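Local coordinates for putative uncharacterized protein (Emericella nidulans, PDB 3PGB) that probably oxidises primary amines to aldehydes as a copper amine oxidase, with a copper ion and a topaquinone cofactor in each subunit, at residues A[105-110]-A[132-137]; A[391-396]-A[509-514]; A[449-454]-A[469-474]; A[588-593]-A[642-647]. All coordinates share one frame; numbering follows the deposited sequence.

Overall arrangement
No two contacts touch; contacts 1, 2 and 3 are buried, contact 4 only partly. Contact 1 is an antiparallel pair in the N-terminal sheet, whose H133 and R135 are held by carboxylates of its own chain. Contacts 2, 3 and 4 belong to the enzyme domain and each reaches the second subunit. Contact 2 is the smallest: one hydrogen bond between two side-chain amides and a methyl contact join a helix start to a short strand and the loop before it, near the copper site. Contacts 3 and 4 pair antiparallel strands, contact 3 with aromatic packing and a salt bridge, contact 4 with an arginine gripping a glutamine amide. Contacts 1 and 3 lie on opposite sides of the chain's centre.

Contact 1 of 4, residues A[105-110]-A[132-137]; sequences ALIELH and AHVRLN
E108 and H133 form a hydrogen-bonded pair between antiparallel strands 102-110 and 131-138 of the N-terminal five-stranded sheet, and their side chains run side by side on the face that also carries L106 and R135. From CB of E108, chi1 of 65° sets CG between the backbone N and carbonyl carbon, where it lies 3.6 Å from H133 O. The chain then extends, bringing CD alongside the imidazole and OE2 to ND1 of H133 at 2.8 Å. This N-H...O bond is nearly straight, at 171°; OE2 lies in the ring plane, but is met on its anti side and somewhat out of the carboxylate plane. With NE2 of H133 bonded to D148, the ring is gripped at both nitrogens, which fixes its rotation. Beside this pair, CD2 of L106 sits over one face of the R135 guanidinium, 3.6 Å from CZ, while the outer end of R135 forms a salt bridge with D361. The face bearing I107 and V134 is apolar: their CG2 methyls meet at 4.1 Å and both side chains pack against L83 of helix 73-84. A classic beta bulge interrupts the regular pairing where A105 and L106 both face R135. Its carbonyl oxygen, R135 O, accepts from A105 N at 2.8 Å and from L106 N at 3.2 Å, the two donors arriving from the same face of the carbonyl plane.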
loop_
_atom_site.group_PDB
_atom_site.type_symbol
_atom_site.label_atom_id
_atom_site.label_comp_id
_atom_site.label_asym_id
_atom_site.label_seq_id
_atom_site.Cartn_x
_atom_site.Cartn_y
_atom_site.Cartn_z
ATOM N N ALA A 105 -34.905 19.614 6.367
ATOM C CA ALA A 105 -34.041 18.464 6.121
ATOM C C ALA A 105 -32.685 18.627 6.805
ATOM O O ALA A 105 -32.102 17.650 7.266
ATOM C CB ALA A 105 -33.855 18.237 4.614
ATOM N N LEU A 106 -32.181 19.853 6.872
ATOM C CA LEU A 106 -30.869 20.091 7.457
ATOM C C LEU A 106 -30.696 21.522 7.941
ATOM O O LEU A 106 -31.168 22.456 7.311
ATOM C CB LEU A 106 -29.774 19.770 6.439
ATOM C CG LEU A 106 -28.326 19.912 6.909
ATOM C CD1 LEU A 106 -28.028 18.955 8.047
ATOM C CD2 LEU A 106 -27.371 19.692 5.748
ATOM N N ILE A 107 -30.017 21.668 9.073
ATOM C CA ILE A 107 -29.538 22.957 9.553
ATOM C C ILE A 107 -28.085 22.758 9.945
ATOM O O ILE A 107 -27.778 21.932 10.812
ATOM C CB ILE A 107 -30.325 23.457 10.777
ATOM C CG1 ILE A 107 -31.825 23.507 10.479
ATOM C CG2 ILE A 107 -29.849 24.826 11.175
ATOM C CD1 ILE A 107 -32.665 23.924 11.672
ATOM N N GLU A 108 -27.192 23.497 9.298
ATOM C CA GLU A 108 -25.760 23.372 9.552
ATOM C C GLU A 108 -25.062 24.709 9.347
ATOM O O GLU A 108 -25.657 25.649 8.830
ATOM C CB GLU A 108 -25.138 22.330 8.621
ATOM C CG GLU A 108 -25.186 22.715 7.137
ATOM C CD GLU A 108 -24.380 21.789 6.252
ATOM O OE1 GLU A 108 -24.015 20.681 6.711
ATOM O OE2 GLU A 108 -24.110 22.176 5.092
ATOM N N LEU A 109 -23.796 24.775 9.749
ATOM C CA LEU A 109 -22.987 25.956 9.517
ATOM C C LEU A 109 -22.699 26.048 8.037
ATOM O O LEU A 109 -22.255 25.077 7.420
ATOM C CB LEU A 109 -21.660 25.888 10.284
ATOM C CG LEU A 109 -20.704 27.073 10.079
ATOM C CD1 LEU A 109 -21.264 28.332 10.720
ATOM C CD2 LEU A 109 -19.307 26.769 10.625
ATOM N N HIS A 110 -22.960 27.212 7.462
ATOM C CA HIS A 110 -22.466 27.494 6.133
ATOM C C HIS A 110 -20.991 27.792 6.302
ATOM O O HIS A 110 -20.635 28.700 7.043
ATOM C CB HIS A 110 -23.184 28.690 5.519
ATOM C CG HIS A 110 -22.621 29.109 4.200
ATOM N ND1 HIS A 110 -22.903 28.446 3.026
ATOM C CD2 HIS A 110 -21.787 30.122 3.870
ATOM C CE1 HIS A 110 -22.272 29.036 2.028
ATOM N NE2 HIS A 110 -21.589 30.057 2.513
ATOM N N ALA A 132 -25.939 30.203 8.766
ATOM C CA ALA A 132 -26.398 28.824 8.680
ATOM C C ALA A 132 -26.747 28.484 7.231
ATOM O O ALA A 132 -27.229 29.330 6.480
ATOM C CB ALA A 132 -27.601 28.599 9.589
ATOM N N HIS A 133 -26.456 27.247 6.844
ATOM C CA HIS A 133 -26.961 26.663 5.613
ATOM C C HIS A 133 -28.145 25.784 6.010
ATOM O O HIS A 133 -28.021 24.919 6.878
ATOM C CB HIS A 133 -25.865 25.854 4.913
ATOM C CG HIS A 133 -26.358 25.017 3.771
ATOM N ND1 HIS A 133 -25.890 23.743 3.529
ATOM C CD2 HIS A 133 -27.283 25.267 2.814
ATOM C CE1 HIS A 133 -26.504 23.245 2.470
ATOM N NE2 HIS A 133 -27.353 24.150 2.016
ATOM N N VAL A 134 -29.302 26.038 5.407
ATOM C CA VAL A 134 -30.503 25.267 5.709
ATOM C C VAL A 134 -31.042 24.625 4.438
ATOM O O VAL A 134 -30.966 25.213 3.357
ATOM C CB VAL A 134 -31.584 26.141 6.375
ATOM C CG1 VAL A 134 -32.883 25.357 6.557
ATOM C CG2 VAL A 134 -31.090 26.659 7.714
ATOM N N ARG A 135 -31.549 23.402 4.577
ATOM C CA ARG A 135 -32.220 22.689 3.496
ATOM C C ARG A 135 -33.646 22.374 3.882
ATOM O O ARG A 135 -33.900 21.827 4.958
ATOM C CB ARG A 135 -31.524 21.373 3.182
ATOM C CG ARG A 135 -30.232 21.532 2.434
ATOM C CD ARG A 135 -29.954 20.346 1.527
ATOM N NE ARG A 135 -28.560 19.935 1.644
ATOM C CZ ARG A 135 -28.124 18.867 2.307
ATOM N NH1 ARG A 135 -28.963 18.032 2.920
ATOM N NH2 ARG A 135 -26.821 18.624 2.346
ATOM N N LEU A 136 -34.571 22.690 2.984
ATOM C CA LEU A 136 -35.979 22.435 3.216
ATOM C C LEU A 136 -36.463 21.361 2.262
ATOM O O LEU A 136 -36.121 21.374 1.082
ATOM C CB LEU A 136 -36.784 23.722 3.024
ATOM C CG LEU A 136 -36.330 24.912 3.875
ATOM C CD1 LEU A 136 -36.987 26.210 3.405
ATOM C CD2 LEU A 136 -36.614 24.649 5.345
ATOM N N ASN A 137 -37.243 20.417 2.785
ATOM C CA ASN A 137 -37.939 19.442 1.957
ATOM C C ASN A 137 -39.365 19.928 1.794
ATOM O O ASN A 137 -40.188 19.780 2.694
ATOM C CB ASN A 137 -37.897 18.054 2.602
ATOM C CG ASN A 137 -38.336 16.944 1.653
ATOM O OD1 ASN A 137 -38.739 17.199 0.512
ATOM N ND2 ASN A 137 -38.259 15.703 2.122
#

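Contact 2 of 4, residues A[391-396]-A[509-514]; sequences ANDPVQ and QSAYYA
The side-chain amide of Q396 has S510 O over one face, 3.4 Å from CD, and Q509 OE1 at its edge, in plane. Q396 NE2 donates to Q509 OE1 at 2.9 Å, arriving in the carbonyl plane of Q509, on a lone pair, and the two amide planes stand 66° apart. Each amide has a further partner: Q396 OE1 bonds to S530 and Q509 NE2 to the Y401 hydroxyl, so the orientation of both groups is set. Q396 CG, anti to the carbonyl carbon (chi1 -78°), lies 3.7 Å from A511 CB; the bend at chi2 (-63°) then turns the amide toward Q509. D393 is the N-cap of the helix that carries Q396: its OD1 accepts from Q396 N at 2.7 Å. The Q396 side chain comes within about 6 Å of that of the copper ligand H532. The first turn of helix 394-398 therefore lies against A511 of the short strand 511-512 and the loop leading into it, with Y259 of strand 255-263 beside D393 and W565 of the second subunit packed on P394.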
loop_
_atom_site.group_PDB
_atom_site.type_symbol
_atom_site.label_atom_id
_atom_site.label_comp_id
_atom_site.label_asym_id
_atom_site.label_seq_id
_atom_site.Cartn_x
_atom_site.Cartn_y
_atom_site.Cartn_z
ATOM N N ALA A 391 -24.804 -5.575 -13.782
ATOM C CA ALA A 391 -25.367 -6.919 -13.703
ATOM C C ALA A 391 -26.230 -7.223 -14.918
ATOM O O ALA A 391 -26.534 -6.335 -15.709
ATOM C CB ALA A 391 -26.181 -7.076 -12.431
ATOM N N ASN A 392 -26.625 -8.485 -15.052
ATOM C CA ASN A 392 -27.566 -8.887 -16.087
ATOM C C ASN A 392 -29.017 -8.682 -15.642
ATOM O O ASN A 392 -29.936 -8.981 -16.396
ATOM C CB ASN A 392 -27.337 -10.353 -16.481
ATOM C CG ASN A 392 -27.898 -10.695 -17.854
ATOM O OD1 ASN A 392 -28.131 -9.818 -18.684
ATOM N ND2 ASN A 392 -28.103 -11.983 -18.103
ATOM N N ASP A 393 -29.225 -8.181 -14.422
ATOM C CA ASP A 393 -30.561 -7.852 -13.930
ATOM C C ASP A 393 -30.696 -6.331 -13.810
ATOM O O ASP A 393 -29.696 -5.641 -13.681
ATOM C CB ASP A 393 -30.853 -8.585 -12.611
ATOM C CG ASP A 393 -30.186 -7.947 -11.393
ATOM O OD1 ASP A 393 -30.452 -6.760 -11.101
ATOM O OD2 ASP A 393 -29.436 -8.663 -10.691
ATOM N N PRO A 394 -31.931 -5.802 -13.871
ATOM C CA PRO A 394 -32.124 -4.354 -13.954
ATOM C C PRO A 394 -31.883 -3.585 -12.659
ATOM O O PRO A 394 -31.552 -2.401 -12.707
ATOM C CB PRO A 394 -33.596 -4.227 -14.342
ATOM C CG PRO A 394 -34.241 -5.428 -13.749
ATOM C CD PRO A 394 -33.217 -6.523 -13.809
ATOM N N VAL A 395 -32.079 -4.228 -11.514
ATOM C CA VAL A 395 -31.871 -3.554 -10.241
ATOM C C VAL A 395 -30.377 -3.304 -10.019
ATOM O O VAL A 395 -29.946 -2.155 -9.856
ATOM C CB VAL A 395 -32.488 -4.347 -9.070
ATOM C CG1 VAL A 395 -31.880 -3.912 -7.727
ATOM C CG2 VAL A 395 -34.013 -4.177 -9.067
ATOM N N GLN A 396 -29.594 -4.376 -10.037
ATOM C CA GLN A 396 -28.147 -4.268 -9.854
ATOM C C GLN A 396 -27.470 -3.518 -10.982
ATOM O O GLN A 396 -26.483 -2.821 -10.746
ATOM C CB GLN A 396 -27.499 -5.648 -9.695
ATOM C CG GLN A 396 -27.671 -6.239 -8.319
ATOM C CD GLN A 396 -26.997 -5.408 -7.262
ATOM O OE1 GLN A 396 -25.774 -5.440 -7.121
ATOM N NE2 GLN A 396 -27.790 -4.644 -6.515
ATOM N N GLN A 509 -23.618 -5.632 -1.339
ATOM C CA GLN A 509 -24.947 -5.657 -1.918
ATOM C C GLN A 509 -24.936 -6.702 -3.012
ATOM O O GLN A 509 -24.345 -6.509 -4.080
ATOM C CB GLN A 509 -25.390 -4.305 -2.456
ATOM C CG GLN A 509 -26.864 -4.312 -2.798
ATOM C CD GLN A 509 -27.380 -2.959 -3.169
ATOM O OE1 GLN A 509 -27.607 -2.677 -4.344
ATOM N NE2 GLN A 509 -27.564 -2.101 -2.177
ATOM N N SER A 510 -25.616 -7.804 -2.720
ATOM C CA SER A 510 -25.537 -9.030 -3.497
ATOM C C SER A 510 -26.346 -8.935 -4.782
ATOM O O SER A 510 -26.999 -7.927 -5.040
ATOM C CB SER A 510 -26.059 -10.172 -2.625
ATOM O OG SER A 510 -25.925 -11.422 -3.250
ATOM N N ALA A 511 -26.280 -9.985 -5.593
ATOM C CA ALA A 511 -27.094 -10.106 -6.800
ATOM C C ALA A 511 -27.568 -11.545 -6.927
ATOM O O ALA A 511 -26.857 -12.468 -6.531
ATOM C CB ALA A 511 -26.291 -9.702 -8.026
ATOM N N TYR A 512 -28.770 -11.737 -7.467
ATOM C CA TYR A 512 -29.304 -13.082 -7.687
ATOM C C TYR A 512 -28.467 -13.785 -8.746
ATOM O O TYR A 512 -28.038 -13.163 -9.720
ATOM C CB TYR A 512 -30.778 -13.031 -8.109
ATOM C CG TYR A 512 -31.506 -14.350 -7.947
ATOM C CD1 TYR A 512 -31.766 -14.875 -6.679
ATOM C CD2 TYR A 512 -31.942 -15.066 -9.052
ATOM C CE1 TYR A 512 -32.436 -16.084 -6.521
ATOM C CE2 TYR A 512 -32.606 -16.275 -8.909
ATOM C CZ TYR A 512 -32.855 -16.774 -7.643
ATOM O OH TYR A 512 -33.514 -17.966 -7.510
ATOM N N TYR A 513 -28.232 -15.077 -8.551
ATOM C CA TYR A 513 -27.271 -15.821 -9.378
ATOM C C TYR A 513 -27.730 -15.982 -10.817
ATOM O O TYR A 513 -26.906 -15.982 -11.733
ATOM C CB TYR A 513 -26.993 -17.203 -8.783
ATOM C CG TYR A 513 -27.976 -18.283 -9.190
ATOM C CD1 TYR A 513 -27.642 -19.221 -10.163
ATOM C CD2 TYR A 513 -29.241 -18.365 -8.605
ATOM C CE1 TYR A 513 -28.539 -20.216 -10.545
ATOM C CE2 TYR A 513 -30.145 -19.359 -8.975
ATOM C CZ TYR A 513 -29.788 -20.279 -9.945
ATOM O OH TYR A 513 -30.675 -21.260 -10.314
ATOM N N ALA A 514 -29.043 -16.111 -11.004
ATOM C CA ALA A 514 -29.608 -16.580 -12.262
ATOM C C ALA A 514 -29.164 -15.727 -13.442
ATOM O O ALA A 514 -29.456 -14.540 -13.500
ATOM C CB ALA A 514 -31.135 -16.628 -12.178
#

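Contact 3 of 4, residues A[449-454]-A[469-474]; sequences EFDADY and KNVYFT
F450 and Y472, a hydrogen-bonded pair of antiparallel strands 437-451 and 464-479, form the tightly packed part. Their side chains point the same way, F450 CB over one face of the tyrosine ring, 4.1 Å from its centroid. The two rings meet obliquely, their planes 50° apart. Chi1 of 65° folds the Y472 ring back across the neighbouring strand, bringing its CE2 edge to 3.7 Å from A452 CB. Toward A452 and K469, where residues are partly exposed, the contact is more polar and a water enters. There K469, bent at chi3 and chi4, crosses D451 at about a right angle and places NZ 2.5 Å from D451 OD1, on the syn lone pair, in a salt bridge. The water bridges the strands, accepting from N470 N at 3.0 Å and lying 2.6 Å from D451 OD2. Across the subunit boundary, R503 and Y419 of the second subunit make cation-pi contacts with Y454 and K469. Within the chain, E449 pairs with R337, while F473 stacks on W349 and packs against F492 of strand 486-492.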
loop_
_atom_site.group_PDB
_atom_site.type_symbol
_atom_site.label_atom_id
_atom_site.label_comp_id
_atom_site.label_asym_id
_atom_site.label_seq_id
_atom_site.Cartn_x
_atom_site.Cartn_y
_atom_site.Cartn_z
ATOM N N GLU A 449 -1.197 8.082 18.263
ATOM C CA GLU A 449 0.108 7.710 17.740
ATOM C C GLU A 449 0.174 6.194 17.549
ATOM O O GLU A 449 -0.520 5.435 18.230
ATOM C CB GLU A 449 1.218 8.151 18.687
ATOM C CG GLU A 449 1.557 9.615 18.609
ATOM C CD GLU A 449 2.908 9.897 19.225
ATOM O OE1 GLU A 449 3.152 9.395 20.341
ATOM O OE2 GLU A 449 3.731 10.595 18.596
ATOM N N PHE A 450 1.015 5.758 16.623
ATOM C CA PHE A 450 1.189 4.335 16.370
ATOM C C PHE A 450 2.609 4.086 15.909
ATOM O O PHE A 450 3.076 4.719 14.969
ATOM C CB PHE A 450 0.184 3.855 15.315
ATOM C CG PHE A 450 0.055 2.364 15.235
ATOM C CD1 PHE A 450 -0.895 1.694 15.996
ATOM C CD2 PHE A 450 0.885 1.626 14.400
ATOM C CE1 PHE A 450 -1.014 0.314 15.926
ATOM C CE2 PHE A 450 0.771 0.241 14.325
ATOM C CZ PHE A 450 -0.179 -0.413 15.084
ATOM N N ASP A 451 3.302 3.186 16.600
ATOM C CA ASP A 451 4.657 2.794 16.226
ATOM C C ASP A 451 4.561 1.738 15.136
ATOM O O ASP A 451 4.199 0.600 15.409
ATOM C CB ASP A 451 5.406 2.246 17.438
ATOM C CG ASP A 451 6.858 1.906 17.136
ATOM O OD1 ASP A 451 7.565 1.472 18.065
ATOM O OD2 ASP A 451 7.303 2.070 15.987
ATOM N N ALA A 452 4.879 2.130 13.901
ATOM C CA ALA A 452 4.757 1.244 12.741
ATOM C C ALA A 452 5.589 -0.009 12.928
ATOM O O ALA A 452 6.636 0.026 13.580
ATOM C CB ALA A 452 5.184 1.966 11.479
ATOM N N ASP A 453 5.134 -1.113 12.343
ATOM C CA ASP A 453 5.858 -2.381 12.448
ATOM C C ASP A 453 7.219 -2.377 11.726
ATOM O O ASP A 453 7.970 -3.346 11.828
ATOM C CB ASP A 453 4.987 -3.558 11.970
ATOM C CG ASP A 453 4.836 -3.632 10.454
ATOM O OD1 ASP A 453 4.894 -2.588 9.775
ATOM O OD2 ASP A 453 4.623 -4.757 9.943
ATOM N N TYR A 454 7.524 -1.296 11.006
ATOM C CA TYR A 454 8.807 -1.132 10.322
ATOM C C TYR A 454 9.386 0.236 10.683
ATOM O O TYR A 454 8.635 1.179 10.896
ATOM C CB TYR A 454 8.615 -1.244 8.795
ATOM C CG TYR A 454 7.789 -0.121 8.184
ATOM C CD1 TYR A 454 6.406 -0.213 8.086
ATOM C CD2 TYR A 454 8.399 1.039 7.710
ATOM C CE1 TYR A 454 5.651 0.821 7.527
ATOM C CE2 TYR A 454 7.661 2.071 7.161
ATOM C CZ TYR A 454 6.288 1.959 7.070
ATOM O OH TYR A 454 5.560 2.985 6.518
ATOM N N LYS A 469 12.922 5.111 14.429
ATOM C CA LYS A 469 11.589 4.532 14.536
ATOM C C LYS A 469 10.610 5.281 13.645
ATOM O O LYS A 469 10.813 6.454 13.348
ATOM C CB LYS A 469 11.086 4.563 15.982
ATOM C CG LYS A 469 11.908 3.737 16.966
ATOM C CD LYS A 469 11.121 3.430 18.251
ATOM C CE LYS A 469 10.673 1.970 18.337
ATOM N NZ LYS A 469 9.903 1.498 17.157
ATOM N N ASN A 470 9.558 4.592 13.221
ATOM C CA ASN A 470 8.481 5.200 12.442
ATOM C C ASN A 470 7.248 5.373 13.326
ATOM O O ASN A 470 6.342 4.525 13.344
ATOM C CB ASN A 470 8.157 4.339 11.213
ATOM C CG ASN A 470 7.107 4.960 10.311
ATOM O OD1 ASN A 470 6.788 6.138 10.420
ATOM N ND2 ASN A 470 6.565 4.159 9.410
ATOM N N VAL A 471 7.227 6.473 14.071
ATOM C CA VAL A 471 6.081 6.817 14.898
ATOM C C VAL A 471 5.245 7.859 14.164
ATOM O O VAL A 471 5.756 8.927 13.811
ATOM C CB VAL A 471 6.515 7.355 16.273
ATOM C CG1 VAL A 471 5.292 7.634 17.136
ATOM C CG2 VAL A 471 7.439 6.360 16.959
ATOM N N TYR A 472 3.974 7.539 13.923
ATOM C CA TYR A 472 3.088 8.405 13.150
ATOM C C TYR A 472 1.747 8.658 13.846
ATOM O O TYR A 472 1.342 7.889 14.720
ATOM C CB TYR A 472 2.865 7.819 11.750
ATOM C CG TYR A 472 2.137 6.492 11.707
ATOM C CD1 TYR A 472 0.764 6.432 11.510
ATOM C CD2 TYR A 472 2.831 5.294 11.832
ATOM C CE1 TYR A 472 0.096 5.213 11.468
ATOM C CE2 TYR A 472 2.175 4.079 11.786
ATOM C CZ TYR A 472 0.808 4.044 11.606
ATOM O OH TYR A 472 0.168 2.831 11.558
ATOM N N PHE A 473 1.072 9.733 13.435
ATOM C CA PHE A 473 -0.206 10.153 14.020
ATOM C C PHE A 473 -1.374 9.895 13.066
ATOM O O PHE A 473 -1.255 10.124 11.865
ATOM C CB PHE A 473 -0.133 11.635 14.372
ATOM C CG PHE A 473 -1.324 12.148 15.114
ATOM C CD1 PHE A 473 -1.422 11.985 16.486
ATOM C CD2 PHE A 473 -2.336 12.823 14.447
ATOM C CE1 PHE A 473 -2.522 12.467 17.181
ATOM C CE2 PHE A 473 -3.438 13.308 15.132
ATOM C CZ PHE A 473 -3.532 13.131 16.504
ATOM N N THR A 474 -2.496 9.425 13.612
ATOM C CA THR A 474 -3.689 9.075 12.825
ATOM C C THR A 474 -4.948 9.737 13.369
ATOM O O THR A 474 -5.175 9.750 14.576
ATOM C CB THR A 474 -3.947 7.537 12.820
ATOM O OG1 THR A 474 -2.882 6.855 12.138
ATOM C CG2 THR A 474 -5.274 7.207 12.146
HETATM O O HOH W 1 8.667 1.772 13.827
#

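Contact 4 of 4, residues A[588-593]-A[642-647]; sequences RLNWGF and AEYDVQ
A classic beta bulge marks the short antiparallel pairing of strands 588-589 and 646-650 in the enzyme domain: D645 and V646 both face L589, whose carbonyl oxygen accepts from V646 N at 3.1 Å and only weakly from D645 N. Next to it, R588 grips Q647 side-on. NE and NH2 of R588 both donate to OE1 of Q647, at 2.9 Å and 3.0 Å, with guanidinium and amide planes 11° apart. The bend at chi3 (80°) lays the guanidinium against Y644, whose CE2 lies over its centre; the Y644 ring in turn takes R588 CB over one face. A water accepts from R588 NH1 and donates to E643 OE1, supplementing a long salt bridge, while E643 OE2 bonds to H640. Beyond the bulge, D645 fastens the loop after strand 588-589: its OD1 receives W591 N at 2.9 Å on the anti lone pair, and OD2 is bonded to H626. The two methyls of V646 have different partners: CG1 meets L589 CD1 at 3.4 Å, and CG2 packs against the six-membered ring of W591, 3.3 Å from CZ2. At the edge of that indole, a water accepts from W591 NE1 at 3.2 Å and donates to D645 O.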
loop_
_atom_site.group_PDB
_atom_site.type_symbol
_atom_site.label_atom_id
_atom_site.label_comp_id
_atom_site.label_asym_id
_atom_site.label_seq_id
_atom_site.Cartn_x
_atom_site.Cartn_y
_atom_site.Cartn_z
ATOM N N ARG A 588 -7.069 16.912 -16.494
ATOM C CA ARG A 588 -7.788 15.709 -16.082
ATOM C C ARG A 588 -7.009 14.492 -16.563
ATOM O O ARG A 588 -7.031 14.151 -17.747
ATOM C CB ARG A 588 -9.212 15.691 -16.650
ATOM C CG ARG A 588 -10.069 16.852 -16.205
ATOM C CD ARG A 588 -11.482 16.747 -16.761
ATOM N NE ARG A 588 -12.319 15.824 -15.996
ATOM C CZ ARG A 588 -13.563 15.477 -16.329
ATOM N NH1 ARG A 588 -14.137 15.972 -17.421
ATOM N NH2 ARG A 588 -14.241 14.627 -15.563
ATOM N N LEU A 589 -6.325 13.834 -15.635
ATOM C CA LEU A 589 -5.369 12.803 -15.999
ATOM C C LEU A 589 -5.455 11.565 -15.112
ATOM O O LEU A 589 -6.148 11.547 -14.087
ATOM C CB LEU A 589 -3.943 13.383 -16.025
ATOM C CG LEU A 589 -3.621 14.606 -15.160
ATOM C CD1 LEU A 589 -3.878 14.308 -13.695
ATOM C CD2 LEU A 589 -2.181 15.032 -15.367
ATOM N N ASN A 590 -4.765 10.520 -15.551
ATOM C CA ASN A 590 -4.707 9.261 -14.833
ATOM C C ASN A 590 -3.269 8.884 -14.535
ATOM O O ASN A 590 -2.339 9.351 -15.201
ATOM C CB ASN A 590 -5.395 8.177 -15.651
ATOM C CG ASN A 590 -6.890 8.418 -15.780
ATOM O OD1 ASN A 590 -7.545 8.756 -14.802
ATOM N ND2 ASN A 590 -7.429 8.252 -16.981
ATOM N N TRP A 591 -3.086 8.053 -13.513
ATOM C CA TRP A 591 -1.752 7.612 -13.133
ATOM C C TRP A 591 -1.168 6.817 -14.299
ATOM O O TRP A 591 -1.861 6.019 -14.928
ATOM C CB TRP A 591 -1.796 6.793 -11.843
ATOM C CG TRP A 591 -2.319 7.573 -10.660
ATOM C CD1 TRP A 591 -3.512 7.397 -10.037
ATOM C CD2 TRP A 591 -1.666 8.653 -9.981
ATOM N NE1 TRP A 591 -3.648 8.295 -9.007
ATOM C CE2 TRP A 591 -2.527 9.078 -8.950
ATOM C CE3 TRP A 591 -0.435 9.299 -10.139
ATOM C CZ2 TRP A 591 -2.204 10.126 -8.082
ATOM C CZ3 TRP A 591 -0.111 10.343 -9.274
ATOM C CH2 TRP A 591 -0.998 10.745 -8.260
ATOM N N GLY A 592 0.099 7.065 -14.609
ATOM C CA GLY A 592 0.696 6.548 -15.837
ATOM C C GLY A 592 0.882 5.039 -15.916
ATOM O O GLY A 592 0.650 4.307 -14.951
ATOM N N PHE A 593 1.290 4.585 -17.095
ATOM C CA PHE A 593 1.735 3.210 -17.300
ATOM C C PHE A 593 3.025 2.985 -16.512
ATOM O O PHE A 593 3.926 3.816 -16.558
ATOM C CB PHE A 593 1.940 2.955 -18.802
ATOM C CG PHE A 593 2.920 1.860 -19.121
ATOM C CD1 PHE A 593 2.532 0.529 -19.082
ATOM C CD2 PHE A 593 4.223 2.163 -19.495
ATOM C CE1 PHE A 593 3.433 -0.486 -19.392
ATOM C CE2 PHE A 593 5.126 1.156 -19.803
ATOM C CZ PHE A 593 4.725 -0.171 -19.751
ATOM N N ALA A 642 -15.852 11.137 -11.075
ATOM C CA ALA A 642 -15.446 9.732 -11.019
ATOM C C ALA A 642 -14.676 9.270 -12.256
ATOM O O ALA A 642 -14.217 8.134 -12.297
ATOM C CB ALA A 642 -16.662 8.843 -10.808
ATOM N N GLU A 643 -14.510 10.134 -13.253
ATOM C CA GLU A 643 -13.998 9.698 -14.557
ATOM C C GLU A 643 -12.472 9.718 -14.715
ATOM O O GLU A 643 -11.963 9.197 -15.706
ATOM C CB GLU A 643 -14.644 10.527 -15.664
ATOM C CG GLU A 643 -16.173 10.459 -15.638
ATOM C CD GLU A 643 -16.826 11.296 -16.714
ATOM O OE1 GLU A 643 -16.106 11.952 -17.502
ATOM O OE2 GLU A 643 -18.073 11.287 -16.765
ATOM N N TYR A 644 -11.756 10.329 -13.766
ATOM C CA TYR A 644 -10.286 10.374 -13.786
ATOM C C TYR A 644 -9.702 10.220 -12.370
ATOM O O TYR A 644 -10.390 10.456 -11.378
ATOM C CB TYR A 644 -9.784 11.686 -14.415
ATOM C CG TYR A 644 -10.238 11.914 -15.842
ATOM C CD1 TYR A 644 -9.388 11.664 -16.917
ATOM C CD2 TYR A 644 -11.524 12.387 -16.118
ATOM C CE1 TYR A 644 -9.807 11.871 -18.229
ATOM C CE2 TYR A 644 -11.950 12.592 -17.422
ATOM C CZ TYR A 644 -11.089 12.326 -18.471
ATOM O OH TYR A 644 -11.510 12.527 -19.765
ATOM N N ASP A 645 -8.428 9.835 -12.285
ATOM C CA ASP A 645 -7.758 9.639 -10.995
ATOM C C ASP A 645 -7.412 10.968 -10.339
ATOM O O ASP A 645 -7.551 11.128 -9.136
ATOM C CB ASP A 645 -6.453 8.848 -11.155
ATOM C CG ASP A 645 -6.642 7.514 -11.850
ATOM O OD1 ASP A 645 -5.692 7.077 -12.540
ATOM O OD2 ASP A 645 -7.722 6.909 -11.711
ATOM N N VAL A 646 -6.920 11.907 -11.140
ATOM C CA VAL A 646 -6.411 13.181 -10.636
ATOM C C VAL A 646 -6.932 14.286 -11.532
ATOM O O VAL A 646 -6.828 14.205 -12.746
ATOM C CB VAL A 646 -4.861 13.193 -10.599
ATOM C CG1 VAL A 646 -4.320 14.600 -10.376
ATOM C CG2 VAL A 646 -4.351 12.241 -9.522
ATOM N N GLN A 647 -7.513 15.303 -10.914
ATOM C CA GLN A 647 -8.181 16.372 -11.631
ATOM C C GLN A 647 -7.863 17.691 -10.932
ATOM O O GLN A 647 -8.026 17.816 -9.721
ATOM C CB GLN A 647 -9.695 16.098 -11.685
ATOM C CG GLN A 647 -10.042 14.828 -12.473
ATOM C CD GLN A 647 -11.509 14.462 -12.429
ATOM O OE1 GLN A 647 -12.264 14.798 -13.337
ATOM N NE2 GLN A 647 -11.922 13.756 -11.378
HETATM O O HOH W 2 -16.773 14.595 -17.399
HETATM O O HOH W 3 -6.086 9.373 -7.183
#